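Ferredoxin component of dioxygenase (Sphingobium yanoikuyae, PDB 2I7F) carries a Rieske-type [2Fe-2S] cluster and probably passes electrons to the terminal oxygenase of a biphenyl 2,3-dioxygenase system. Local coordinates at residues A[67-71]-A[81-87]; A[4-8]-A[21-26]; A[13-19]-A[31-36]; A[26-30]-A[41-45]. All coordinates share one frame; numbering follows the deposited sequence.

Interaction 1 (A[67-71]-A[81-87]); sequences HGGSF and FPCQIPI. With FES (Fe2/s2 (inorganic) cluster), chain D.
H67, whose CB rests 3.5 Å from P82 CG, holds one iron of the [2Fe-2S] cluster through ND1, at 2.1 Å from FE1. H47 supplies the second histidine nitrogen to that iron, and the two rings meet nearly at right angles. Chi1 of H67 (-46°) puts CG beside the backbone N, and the ring's rotation about CB-CG then presents ND1 to FE1, while the rigid proline ring, which follows a cis peptide bond, braces the CB. Such a proline-bearing segment against the cluster corresponds to the Pro loop described in Rieske proteins. Glycine suits position 69 because its CA packs directly on C83 SG, at 3.7 Å, and on the cluster sulfur S1, at 3.8 Å. G68 has a positive phi, which a glycine adopts readily.

Further along, no hydrogen bond joins the segments and the F71 ring carries the contact. C83 CB lies over one face and I87 CB over the other, the latter 4.0 Å from the ring centroid. C83 SG approaches obliquely, 3.5 Å from F71 CZ, a sulfur-aromatic contact, and I85 O meets the ring edge at F71 CE1, 3.4 Å away. F71 belongs to strand 70-72, an outer strand of the three-stranded sheet, bonded through its backbone to I62; I87 leads toward strand 89-95 and touches T41 and D42 of strand 37-42.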
loop_
_atom_site.group_PDB
_atom_site.type_symbol
_atom_site.label_atom_id
_atom_site.label_comp_id
_atom_site.label_asym_id
_atom_site.label_seq_id
_atom_site.Cartn_x
_atom_site.Cartn_y
_atom_site.Cartn_z
ATOM N N HIS A 67 -9.521 13.728 -5.812
ATOM C CA HIS A 67 -10.026 14.607 -4.709
ATOM C C HIS A 67 -8.948 15.262 -3.825
ATOM O O HIS A 67 -9.266 16.097 -2.965
ATOM C CB HIS A 67 -11.065 13.924 -3.802
ATOM C CG HIS A 67 -12.145 13.163 -4.518
ATOM N ND1 HIS A 67 -12.442 11.854 -4.215
ATOM C CD2 HIS A 67 -13.034 13.533 -5.469
ATOM C CE1 HIS A 67 -13.437 11.437 -4.980
ATOM N NE2 HIS A 67 -13.816 12.436 -5.750
ATOM N N GLY A 68 -7.694 14.861 -4.017
ATOM C CA GLY A 68 -6.611 15.345 -3.194
ATOM C C GLY A 68 -6.443 14.596 -1.884
ATOM O O GLY A 68 -5.670 15.016 -1.030
ATOM N N GLY A 69 -7.134 13.474 -1.736
ATOM C CA GLY A 69 -7.085 12.707 -0.523
ATOM C C GLY A 69 -5.718 12.080 -0.366
ATOM O O GLY A 69 -5.028 11.896 -1.331
ATOM N N SER A 70 -5.330 11.772 0.865
ATOM C CA SER A 70 -4.058 11.123 1.123
ATOM C C SER A 70 -4.092 10.307 2.404
ATOM O O SER A 70 -4.926 10.563 3.302
ATOM C CB SER A 70 -2.927 12.159 1.191
ATOM O OG SER A 70 -2.883 12.804 2.452
ATOM N N PHE A 71 -3.176 9.336 2.459
ATOM C CA PHE A 71 -2.887 8.502 3.612
ATOM C C PHE A 71 -1.415 8.441 3.931
ATOM O O PHE A 71 -0.546 8.623 3.069
ATOM C CB PHE A 71 -3.326 7.038 3.392
ATOM C CG PHE A 71 -4.763 6.884 3.069
ATOM C CD1 PHE A 71 -5.707 6.699 4.079
ATOM C CD2 PHE A 71 -5.184 6.944 1.739
ATOM C CE1 PHE A 71 -7.039 6.606 3.777
ATOM C CE2 PHE A 71 -6.513 6.820 1.436
ATOM C CZ PHE A 71 -7.437 6.640 2.447
ATOM N N PHE A 81 -7.904 15.549 3.616
ATOM C CA PHE A 81 -9.323 15.497 3.270
ATOM C C PHE A 81 -9.444 15.295 1.750
ATOM O O PHE A 81 -8.707 15.912 0.996
ATOM C CB PHE A 81 -9.993 16.819 3.731
ATOM C CG PHE A 81 -11.469 16.892 3.454
ATOM C CD1 PHE A 81 -12.392 16.390 4.380
ATOM C CD2 PHE A 81 -11.935 17.446 2.268
ATOM C CE1 PHE A 81 -13.753 16.421 4.118
ATOM C CE2 PHE A 81 -13.300 17.503 2.003
ATOM C CZ PHE A 81 -14.211 16.991 2.930
ATOM N N PRO A 82 -10.431 14.509 1.279
ATOM C CA PRO A 82 -11.565 13.904 1.969
ATOM C C PRO A 82 -11.374 12.550 2.620
ATOM O O PRO A 82 -12.350 11.982 3.116
ATOM C CB PRO A 82 -12.620 13.816 0.856
ATOM C CG PRO A 82 -11.858 13.703 -0.390
ATOM C CD PRO A 82 -10.517 14.310 -0.181
ATOM N N CYS A 83 -10.152 12.021 2.623
ATOM C CA CYS A 83 -9.876 10.780 3.343
ATOM C C CYS A 83 -10.028 10.976 4.837
ATOM O O CYS A 83 -9.445 11.899 5.410
ATOM C CB CYS A 83 -8.474 10.274 3.039
ATOM S SG CYS A 83 -8.338 9.809 1.347
ATOM N N GLN A 84 -10.854 10.115 5.443
ATOM C CA GLN A 84 -11.120 10.140 6.883
ATOM C C GLN A 84 -11.014 8.779 7.560
ATOM O O GLN A 84 -10.702 8.715 8.754
ATOM C CB GLN A 84 -12.517 10.690 7.164
ATOM C CG GLN A 84 -12.689 12.163 6.827
ATOM C CD GLN A 84 -14.126 12.629 7.003
ATOM O OE1 GLN A 84 -15.074 11.934 6.613
ATOM N NE2 GLN A 84 -14.301 13.795 7.597
ATOM N N ILE A 85 -11.345 7.714 6.831
ATOM C CA ILE A 85 -11.308 6.336 7.353
ATOM C C ILE A 85 -9.896 5.798 7.092
ATOM O O ILE A 85 -9.466 5.766 5.938
ATOM C CB ILE A 85 -12.337 5.422 6.628
ATOM C CG1 ILE A 85 -13.785 5.899 6.846
ATOM C CG2 ILE A 85 -12.186 3.969 7.071
ATOM C CD1 ILE A 85 -14.790 5.290 5.830
ATOM N N PRO A 86 -9.169 5.392 8.133
ATOM C CA PRO A 86 -7.799 4.903 7.878
ATOM C C PRO A 86 -7.756 3.722 6.896
ATOM O O PRO A 86 -8.651 2.874 6.903
ATOM C CB PRO A 86 -7.325 4.484 9.270
ATOM C CG PRO A 86 -8.074 5.345 10.153
ATOM C CD PRO A 86 -9.446 5.376 9.573
ATOM N N ILE A 87 -6.712 3.682 6.073
ATOM C CA ILE A 87 -6.437 2.581 5.154
ATOM C C ILE A 87 -5.949 1.413 6.032
ATOM O O ILE A 87 -5.327 1.623 7.079
ATOM C CB ILE A 87 -5.445 3.045 3.974
ATOM C CG1 ILE A 87 -5.468 2.131 2.760
ATOM C CG2 ILE A 87 -4.036 3.169 4.443
ATOM C CD1 ILE A 87 -6.771 2.040 2.008
HETATM FE FE1 FES D . -11.780 10.309 -2.911
HETATM FE FE2 FES D . -9.628 8.582 -2.819
HETATM S S1 FES D . -9.876 10.578 -1.883
HETATM S S2 FES D . -11.599 8.318 -3.866
#

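Interaction 2 (A[4-8]-A[21-26]); sequences KLRLC and VYQEKM
L5 carries a large share of the apolar packing, spreading its two methyls over three side chains of segment 21-26. CD1 meets M26 CG at 3.9 Å and also lies against the amide end of Q23, while CD2 is 3.6 Å from K25 CE. Leucine suits the spot because its forked end can face several neighbours at once. M26 brings both CG and SD against L5 CD1. The second apolar patch is formed by V21: CG1 packs on L7 CB at 3.9 Å, and CG2 meets C8 CB at 4.0 Å. With chi1 at 169° the two methyls of V21 straddle the L7 carbonyl, whose oxygen lies 3.4 Å from CG1.

Segment 4-8 lies on one edge strand of a six-stranded antiparallel sheet; V21 ends the other, strand 19-21, and Q23 to M26 form the turn that follows it. Here the V21 methyls meet both the backbone and the side chains of strand 4-9, with no hydrogen bond between the two segments; this is consistent with a sheet curled toward closure, as in the beta barrel of Rieske domains.

Mixed contacts come from long chains that are apolar along their length. With CG anti to the backbone N (chi1 -155°), Q23 brings CG to 4.1 Å from L7 CD2; the bend at chi2 then turns its amide end toward L5, whose side chain it crosses at about a right angle. K25 offers its methylenes to L5.

Among polar interactions, a type I turn from Q23 to M26 is closed by M26 N donating to Q23 O at 3.0 Å. Outside the pair, K4 forms a salt bridge with D102, and R6 makes a cation-pi contact with W98.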
loop_
_atom_site.group_PDB
_atom_site.type_symbol
_atom_site.label_atom_id
_atom_site.label_comp_id
_atom_site.label_asym_id
_atom_site.label_seq_id
_atom_site.Cartn_x
_atom_site.Cartn_y
_atom_site.Cartn_z
ATOM N N LYS A 4 2.204 -17.462 5.750
ATOM C CA LYS A 4 2.522 -16.299 4.917
ATOM C C LYS A 4 2.090 -16.386 3.457
ATOM O O LYS A 4 2.038 -17.468 2.865
ATOM C CB LYS A 4 4.015 -15.983 4.988
ATOM C CG LYS A 4 4.486 -15.884 6.437
ATOM C CD LYS A 4 5.551 -14.879 6.650
ATOM C CE LYS A 4 5.955 -14.819 8.111
ATOM N NZ LYS A 4 4.887 -14.416 9.040
ATOM N N LEU A 5 1.765 -15.219 2.911
ATOM C CA LEU A 5 1.353 -15.050 1.523
ATOM C C LEU A 5 2.404 -14.229 0.829
ATOM O O LEU A 5 2.708 -13.155 1.300
ATOM C CB LEU A 5 0.033 -14.267 1.433
ATOM C CG LEU A 5 -1.231 -14.913 1.978
ATOM C CD1 LEU A 5 -2.460 -13.987 1.845
ATOM C CD2 LEU A 5 -1.397 -16.225 1.244
ATOM N N ARG A 6 2.967 -14.728 -0.273
ATOM C CA ARG A 6 3.859 -13.918 -1.111
ATOM C C ARG A 6 3.077 -12.914 -1.981
ATOM O O ARG A 6 2.132 -13.298 -2.664
ATOM C CB ARG A 6 4.712 -14.816 -1.999
ATOM C CG ARG A 6 5.696 -15.600 -1.202
ATOM C CD ARG A 6 6.524 -16.549 -2.020
ATOM N NE ARG A 6 5.664 -17.536 -2.608
ATOM C CZ ARG A 6 6.076 -18.576 -3.318
ATOM N NH1 ARG A 6 7.367 -18.772 -3.548
ATOM N NH2 ARG A 6 5.174 -19.433 -3.768
ATOM N N LEU A 7 3.487 -11.647 -1.969
ATOM C CA LEU A 7 2.829 -10.602 -2.771
ATOM C C LEU A 7 3.566 -10.296 -4.073
ATOM O O LEU A 7 2.958 -10.282 -5.141
ATOM C CB LEU A 7 2.579 -9.311 -1.949
ATOM C CG LEU A 7 1.835 -9.547 -0.640
ATOM C CD1 LEU A 7 1.607 -8.217 0.147
ATOM C CD2 LEU A 7 0.511 -10.289 -0.890
ATOM N N CYS A 8 4.884 -10.126 -3.985
ATOM C CA CYS A 8 5.693 -9.688 -5.108
ATOM C C CYS A 8 7.120 -9.698 -4.647
ATOM O O CYS A 8 7.384 -9.733 -3.449
ATOM C CB CYS A 8 5.280 -8.275 -5.597
ATOM S SG CYS A 8 5.573 -6.851 -4.487
ATOM N N VAL A 21 -0.872 -5.394 -6.199
ATOM C CA VAL A 21 -0.810 -6.835 -6.106
ATOM C C VAL A 21 -2.202 -7.320 -5.862
ATOM O O VAL A 21 -2.849 -6.800 -4.998
ATOM C CB VAL A 21 0.068 -7.254 -4.955
ATOM C CG1 VAL A 21 -0.088 -8.752 -4.703
ATOM C CG2 VAL A 21 1.555 -6.843 -5.264
ATOM N N TYR A 22 -2.672 -8.294 -6.633
ATOM C CA TYR A 22 -3.999 -8.843 -6.454
ATOM C C TYR A 22 -3.854 -10.288 -6.089
ATOM O O TYR A 22 -3.694 -11.125 -6.949
ATOM C CB TYR A 22 -4.817 -8.757 -7.743
ATOM C CG TYR A 22 -5.202 -7.342 -8.103
ATOM C CD1 TYR A 22 -4.282 -6.466 -8.687
ATOM C CD2 TYR A 22 -6.496 -6.881 -7.876
ATOM C CE1 TYR A 22 -4.663 -5.126 -9.004
ATOM C CE2 TYR A 22 -6.883 -5.574 -8.195
ATOM C CZ TYR A 22 -5.976 -4.705 -8.756
ATOM O OH TYR A 22 -6.428 -3.443 -9.077
ATOM N N GLN A 23 -3.918 -10.571 -4.796
ATOM C CA GLN A 23 -3.666 -11.898 -4.290
ATOM C C GLN A 23 -5.059 -12.462 -4.004
ATOM O O GLN A 23 -5.949 -11.751 -3.515
ATOM C CB GLN A 23 -2.683 -11.831 -3.073
ATOM C CG GLN A 23 -1.855 -13.103 -2.784
ATOM C CD GLN A 23 -2.647 -14.218 -2.060
ATOM O OE1 GLN A 23 -2.383 -15.417 -2.239
ATOM N NE2 GLN A 23 -3.630 -13.821 -1.243
ATOM N N GLU A 24 -5.280 -13.714 -4.400
ATOM C CA GLU A 24 -6.615 -14.269 -4.415
ATOM C C GLU A 24 -7.311 -14.315 -3.044
ATOM O O GLU A 24 -8.534 -14.187 -2.970
ATOM C CB GLU A 24 -6.667 -15.624 -5.139
ATOM C CG GLU A 24 -5.817 -16.760 -4.572
ATOM C CD GLU A 24 -5.861 -17.994 -5.477
ATOM O OE1 GLU A 24 -4.783 -18.382 -5.997
ATOM O OE2 GLU A 24 -6.965 -18.574 -5.677
ATOM N N LYS A 25 -6.575 -14.401 -1.957
ATOM C CA LYS A 25 -7.259 -14.401 -0.656
ATOM C C LYS A 25 -7.761 -12.995 -0.163
ATOM O O LYS A 25 -8.613 -12.897 0.714
ATOM C CB LYS A 25 -6.373 -15.125 0.383
ATOM C CG LYS A 25 -6.418 -16.661 0.212
ATOM C CD LYS A 25 -5.364 -17.416 1.047
ATOM C CE LYS A 25 -4.258 -18.082 0.174
ATOM N NZ LYS A 25 -3.717 -19.372 0.795
ATOM N N MET A 26 -7.303 -11.928 -0.803
ATOM C CA MET A 26 -7.276 -10.624 -0.199
ATOM C C MET A 26 -7.981 -9.535 -0.999
ATOM O O MET A 26 -8.179 -9.658 -2.217
ATOM C CB MET A 26 -5.814 -10.210 -0.063
ATOM C CG MET A 26 -4.937 -11.120 0.739
ATOM S SD MET A 26 -5.413 -11.364 2.445
ATOM C CE MET A 26 -5.182 -9.726 3.083
#

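Interaction 3 (A[13-19]-A[31-36]); sequences VKDGEPV and VYNVDG
A type II beta turn from K14 to E17 folds against the end of strand 29-34, where N33 and D15 tie the two segments together. G16 takes the positive phi that the third position of such a turn favours. N33 is gripped at both ends of its amide: ND2 donates to V13 O at 3.1 Å, nearly in the amide plane and fairly straight (162°), while OD1 accepts from G36 N at 2.7 Å. Its CG lies anti to the backbone N (chi1 166°), which turns the amide toward the loop.

The OD1 bond is an Asx motif, capping the tight connection of the beta hairpin made by strands 29-34 and 37-42. D15 OD2 also accepts from D35 N at 2.7 Å, met from above the carboxylate plane, and thereby ties the turn to the hairpin bend. A water bridges K14 O and N33 N.

At the other end V19 and V31 form a hydrogen-bonded antiparallel pair, each N to the other's O at 2.8 Å. Apolar groups fill in between: V13 CG2 meets V31 CG1 at 3.8 Å, and P18 CB approaches the Y32 ring obliquely, 3.6 Å from CD2. The hydroxyl of Y32 is hydrogen-bonded to T41 OG1.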
loop_
_atom_site.group_PDB
_atom_site.type_symbol
_atom_site.label_atom_id
_atom_site.label_comp_id
_atom_site.label_asym_id
_atom_site.label_seq_id
_atom_site.Cartn_x
_atom_site.Cartn_y
_atom_site.Cartn_z
ATOM N N VAL A 13 9.694 -3.411 -6.266
ATOM C CA VAL A 13 9.110 -2.247 -5.616
ATOM C C VAL A 13 10.140 -1.135 -5.462
ATOM O O VAL A 13 10.938 -1.161 -4.537
ATOM C CB VAL A 13 8.511 -2.587 -4.236
ATOM C CG1 VAL A 13 7.587 -1.434 -3.775
ATOM C CG2 VAL A 13 7.792 -3.951 -4.279
ATOM N N LYS A 14 10.085 -0.150 -6.361
ATOM C CA LYS A 14 10.925 1.052 -6.310
ATOM C C LYS A 14 10.275 2.174 -5.492
ATOM O O LYS A 14 9.049 2.349 -5.534
ATOM C CB LYS A 14 11.196 1.567 -7.735
ATOM C CG LYS A 14 12.150 0.711 -8.558
ATOM C CD LYS A 14 11.465 -0.233 -9.557
ATOM C CE LYS A 14 10.824 0.505 -10.756
ATOM N NZ LYS A 14 9.302 0.580 -10.671
ATOM N N ASP A 15 11.104 2.929 -4.756
ATOM C CA ASP A 15 10.656 4.123 -4.001
ATOM C C ASP A 15 10.044 5.049 -5.004
ATOM O O ASP A 15 10.673 5.363 -6.002
ATOM C CB ASP A 15 11.833 4.858 -3.295
ATOM C CG ASP A 15 11.365 5.896 -2.219
ATOM O OD1 ASP A 15 10.251 6.468 -2.273
ATOM O OD2 ASP A 15 12.134 6.144 -1.285
ATOM N N GLY A 16 8.803 5.440 -4.747
ATOM C CA GLY A 16 8.100 6.382 -5.582
ATOM C C GLY A 16 7.174 5.725 -6.568
ATOM O O GLY A 16 6.412 6.419 -7.206
ATOM N N GLU A 17 7.240 4.391 -6.706
ATOM C CA GLU A 17 6.440 3.662 -7.702
ATOM C C GLU A 17 5.779 2.423 -7.068
ATOM O O GLU A 17 6.263 1.308 -7.213
ATOM C CB GLU A 17 7.302 3.285 -8.915
ATOM C CG GLU A 17 8.168 4.475 -9.441
ATOM C CD GLU A 17 9.131 4.109 -10.543
ATOM O OE1 GLU A 17 9.045 2.934 -11.019
ATOM O OE2 GLU A 17 9.966 5.002 -10.943
ATOM N N PRO A 18 4.680 2.629 -6.318
ATOM C CA PRO A 18 4.028 1.482 -5.697
ATOM C C PRO A 18 3.438 0.475 -6.679
ATOM O O PRO A 18 3.116 0.820 -7.841
ATOM C CB PRO A 18 2.926 2.091 -4.818
ATOM C CG PRO A 18 2.807 3.480 -5.168
ATOM C CD PRO A 18 4.001 3.902 -6.016
ATOM N N VAL A 19 3.287 -0.750 -6.171
ATOM C CA VAL A 19 2.998 -1.923 -6.960
ATOM C C VAL A 19 1.663 -2.472 -6.494
ATOM O O VAL A 19 1.472 -2.701 -5.296
ATOM C CB VAL A 19 4.126 -2.971 -6.756
ATOM C CG1 VAL A 19 3.779 -4.309 -7.412
ATOM C CG2 VAL A 19 5.403 -2.412 -7.346
ATOM N N VAL A 31 1.676 -2.227 -2.553
ATOM C CA VAL A 31 3.000 -2.398 -1.963
ATOM C C VAL A 31 3.893 -1.183 -2.280
ATOM O O VAL A 31 3.989 -0.747 -3.429
ATOM C CB VAL A 31 3.655 -3.695 -2.480
ATOM C CG1 VAL A 31 4.970 -3.982 -1.731
ATOM C CG2 VAL A 31 2.691 -4.847 -2.343
ATOM N N TYR A 32 4.540 -0.647 -1.234
ATOM C CA TYR A 32 5.341 0.548 -1.313
ATOM C C TYR A 32 6.745 0.343 -0.780
ATOM O O TYR A 32 6.969 -0.455 0.128
ATOM C CB TYR A 32 4.740 1.682 -0.505
ATOM C CG TYR A 32 3.268 1.872 -0.594
ATOM C CD1 TYR A 32 2.411 1.040 0.121
ATOM C CD2 TYR A 32 2.707 2.923 -1.308
ATOM C CE1 TYR A 32 1.086 1.221 0.113
ATOM C CE2 TYR A 32 1.300 3.107 -1.315
ATOM C CZ TYR A 32 0.512 2.262 -0.594
ATOM O OH TYR A 32 -0.885 2.385 -0.565
ATOM N N ASN A 33 7.662 1.141 -1.325
ATOM C CA ASN A 33 9.007 1.277 -0.832
ATOM C C ASN A 33 9.156 2.754 -0.444
ATOM O O ASN A 33 9.058 3.635 -1.307
ATOM C CB ASN A 33 9.988 0.853 -1.931
ATOM C CG ASN A 33 11.457 1.254 -1.671
ATOM O OD1 ASN A 33 11.797 1.928 -0.708
ATOM N ND2 ASN A 33 12.320 0.847 -2.586
ATOM N N VAL A 34 9.314 3.000 0.856
ATOM C CA VAL A 34 9.585 4.306 1.421
ATOM C C VAL A 34 11.049 4.310 1.900
ATOM O O VAL A 34 11.414 3.656 2.878
ATOM C CB VAL A 34 8.588 4.640 2.600
ATOM C CG1 VAL A 34 8.997 5.952 3.310
ATOM C CG2 VAL A 34 7.127 4.707 2.089
ATOM N N ASP A 35 11.894 5.030 1.180
ATOM C CA ASP A 35 13.319 5.151 1.518
ATOM C C ASP A 35 14.024 3.811 1.761
ATOM O O ASP A 35 14.886 3.695 2.635
ATOM C CB ASP A 35 13.484 6.066 2.737
ATOM C CG ASP A 35 14.906 6.583 2.895
ATOM O OD1 ASP A 35 15.566 6.888 1.866
ATOM O OD2 ASP A 35 15.377 6.686 4.063
ATOM N N GLY A 36 13.669 2.800 0.986
ATOM C CA GLY A 36 14.321 1.519 1.071
ATOM C C GLY A 36 13.661 0.500 1.967
ATOM O O GLY A 36 14.188 -0.606 2.107
HETATM O O HOH W 1 6.742 2.539 -3.693
#

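Interaction 4 (A[26-30]-A[41-45]); sequences MPALA and TDNLC. With FES (Fe2/s2 (inorganic) cluster), chain D.
A30 and T41 form a hydrogen-bonded antiparallel pair: A30 N donates to T41 O at 2.8 Å, arriving almost along the C=O axis, and T41 N returns a bond to A30 O at 3.0 Å. Beyond the non-hydrogen-bonded pair of L29 and D42, A28 O takes N43 N at 2.9 Å, this donor standing well above the carbonyl plane. The same oxygen accepts from a water at 2.7 Å, which in turn accepts from L44 N, so the ladder is extended by solvent where the strands part.

Small side chains suit this inner layer. A28 CB packs on N43 CB at 3.9 Å, and A30 CB lies near the N43 amide. D42 OD1 is approached by P27 CG and L29 CD2, and Y90 OH supplies its hydrogen bond from the strand beyond.

Further out, T41 OG1, between the backbone N and the carbonyl carbon (chi1 79°), donates to D42 O at 2.7 Å, bracing the carbonyl just before N43; Y32 OH is its other partner. Two residues past N43, C45 SG binds FE2 at 2.3 Å, sharing this iron with C64; the hairpin thus runs directly into a cluster-binding loop. Strands 29-34 and 37-42 are neighbours within the six-stranded sheet, with 19-21 flanking the first, through V21, and 89-95 the second.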
loop_
_atom_site.group_PDB
_atom_site.type_symbol
_atom_site.label_atom_id
_atom_site.label_comp_id
_atom_site.label_asym_id
_atom_site.label_seq_id
_atom_site.Cartn_x
_atom_site.Cartn_y
_atom_site.Cartn_z
ATOM N N MET A 26 -7.303 -11.928 -0.803
ATOM C CA MET A 26 -7.276 -10.624 -0.199
ATOM C C MET A 26 -7.981 -9.535 -0.999
ATOM O O MET A 26 -8.179 -9.658 -2.217
ATOM C CB MET A 26 -5.814 -10.210 -0.063
ATOM C CG MET A 26 -4.937 -11.120 0.739
ATOM S SD MET A 26 -5.413 -11.364 2.445
ATOM C CE MET A 26 -5.182 -9.726 3.083
ATOM N N PRO A 27 -8.337 -8.436 -0.314
ATOM C CA PRO A 27 -8.687 -7.232 -1.032
ATOM C C PRO A 27 -7.507 -6.748 -1.844
ATOM O O PRO A 27 -6.382 -7.057 -1.515
ATOM C CB PRO A 27 -9.059 -6.221 0.075
ATOM C CG PRO A 27 -8.828 -6.874 1.359
ATOM C CD PRO A 27 -8.445 -8.282 1.153
ATOM N N ALA A 28 -7.744 -5.987 -2.893
ATOM C CA ALA A 28 -6.635 -5.439 -3.664
ATOM C C ALA A 28 -5.628 -4.841 -2.679
ATOM O O ALA A 28 -6.037 -4.183 -1.713
ATOM C CB ALA A 28 -7.110 -4.386 -4.663
ATOM N N LEU A 29 -4.329 -5.070 -2.929
ATOM C CA LEU A 29 -3.232 -4.637 -2.050
ATOM C C LEU A 29 -2.276 -3.724 -2.789
ATOM O O LEU A 29 -2.169 -3.807 -3.989
ATOM C CB LEU A 29 -2.453 -5.830 -1.525
ATOM C CG LEU A 29 -3.204 -6.866 -0.652
ATOM C CD1 LEU A 29 -2.287 -8.070 -0.468
ATOM C CD2 LEU A 29 -3.646 -6.287 0.670
ATOM N N ALA A 30 -1.642 -2.820 -2.048
ATOM C CA ALA A 30 -0.703 -1.862 -2.567
ATOM C C ALA A 30 0.577 -2.114 -1.818
ATOM O O ALA A 30 0.581 -2.175 -0.618
ATOM C CB ALA A 30 -1.170 -0.469 -2.343
ATOM N N THR A 41 -0.493 -1.802 2.211
ATOM C CA THR A 41 -1.830 -1.312 2.549
ATOM C C THR A 41 -2.867 -1.923 1.604
ATOM O O THR A 41 -2.518 -2.399 0.543
ATOM C CB THR A 41 -1.944 0.260 2.493
ATOM O OG1 THR A 41 -2.077 0.738 1.134
ATOM C CG2 THR A 41 -0.773 0.949 3.180
ATOM N N ASP A 42 -4.142 -1.918 1.981
ATOM C CA ASP A 42 -5.197 -2.022 0.978
ATOM C C ASP A 42 -5.000 -0.993 -0.159
ATOM O O ASP A 42 -4.485 0.092 0.044
ATOM C CB ASP A 42 -6.577 -1.853 1.599
ATOM C CG ASP A 42 -7.051 -3.103 2.323
ATOM O OD1 ASP A 42 -6.358 -4.140 2.254
ATOM O OD2 ASP A 42 -8.115 -3.044 2.973
ATOM N N ASN A 43 -5.354 -1.370 -1.372
ATOM C CA ASN A 43 -5.213 -0.469 -2.527
ATOM C C ASN A 43 -6.461 0.424 -2.758
ATOM O O ASN A 43 -6.332 1.568 -3.226
ATOM C CB ASN A 43 -4.924 -1.319 -3.768
ATOM C CG ASN A 43 -4.196 -0.601 -4.833
ATOM O OD1 ASN A 43 -3.990 -1.147 -5.947
ATOM N ND2 ASN A 43 -3.779 0.622 -4.548
ATOM N N LEU A 44 -7.657 -0.091 -2.462
ATOM C CA LEU A 44 -8.871 0.682 -2.654
ATOM C C LEU A 44 -8.904 1.844 -1.630
ATOM O O LEU A 44 -8.950 1.620 -0.420
ATOM C CB LEU A 44 -10.160 -0.196 -2.521
ATOM C CG LEU A 44 -11.475 0.427 -3.047
ATOM C CD1 LEU A 44 -11.461 0.540 -4.600
ATOM C CD2 LEU A 44 -12.713 -0.332 -2.564
ATOM N N CYS A 45 -8.871 3.078 -2.140
ATOM C CA CYS A 45 -9.142 4.266 -1.338
ATOM C C CYS A 45 -10.411 4.046 -0.504
ATOM O O CYS A 45 -11.333 3.371 -0.959
ATOM C CB CYS A 45 -9.339 5.495 -2.212
ATOM S SG CYS A 45 -9.387 6.967 -1.178
HETATM FE FE1 FES D . -11.780 10.309 -2.911
HETATM FE FE2 FES D . -9.628 8.582 -2.819
HETATM S S1 FES D . -9.876 10.578 -1.883
HETATM S S2 FES D . -11.599 8.318 -3.866
HETATM O O HOH W 2 -8.452 -3.032 -1.491
#

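Interactions 1 and 4 meet at the cluster, their centres about 14 Å apart: H67 binds FE1 and C45 binds FE2. They also touch directly, C83 SG and F71 CE2 each lying 3.9 Å from C45 SG, while I87 CD1 packs 3.3 Å from L44 O. Interactions 2, 3 and 4 share the six-stranded sheet. M26 belongs to both 2 and 4, V21 N meets L29 O at 3.0 Å, and C8 SG packs 3.7 Å from V13 CG2 to join 2 with 3. Strand 29-34 serves both 3 and 4. Interaction 2 is remote from the cluster, about 24 Å between its centre and that of interaction 1, on the opposite side of the chain's centre.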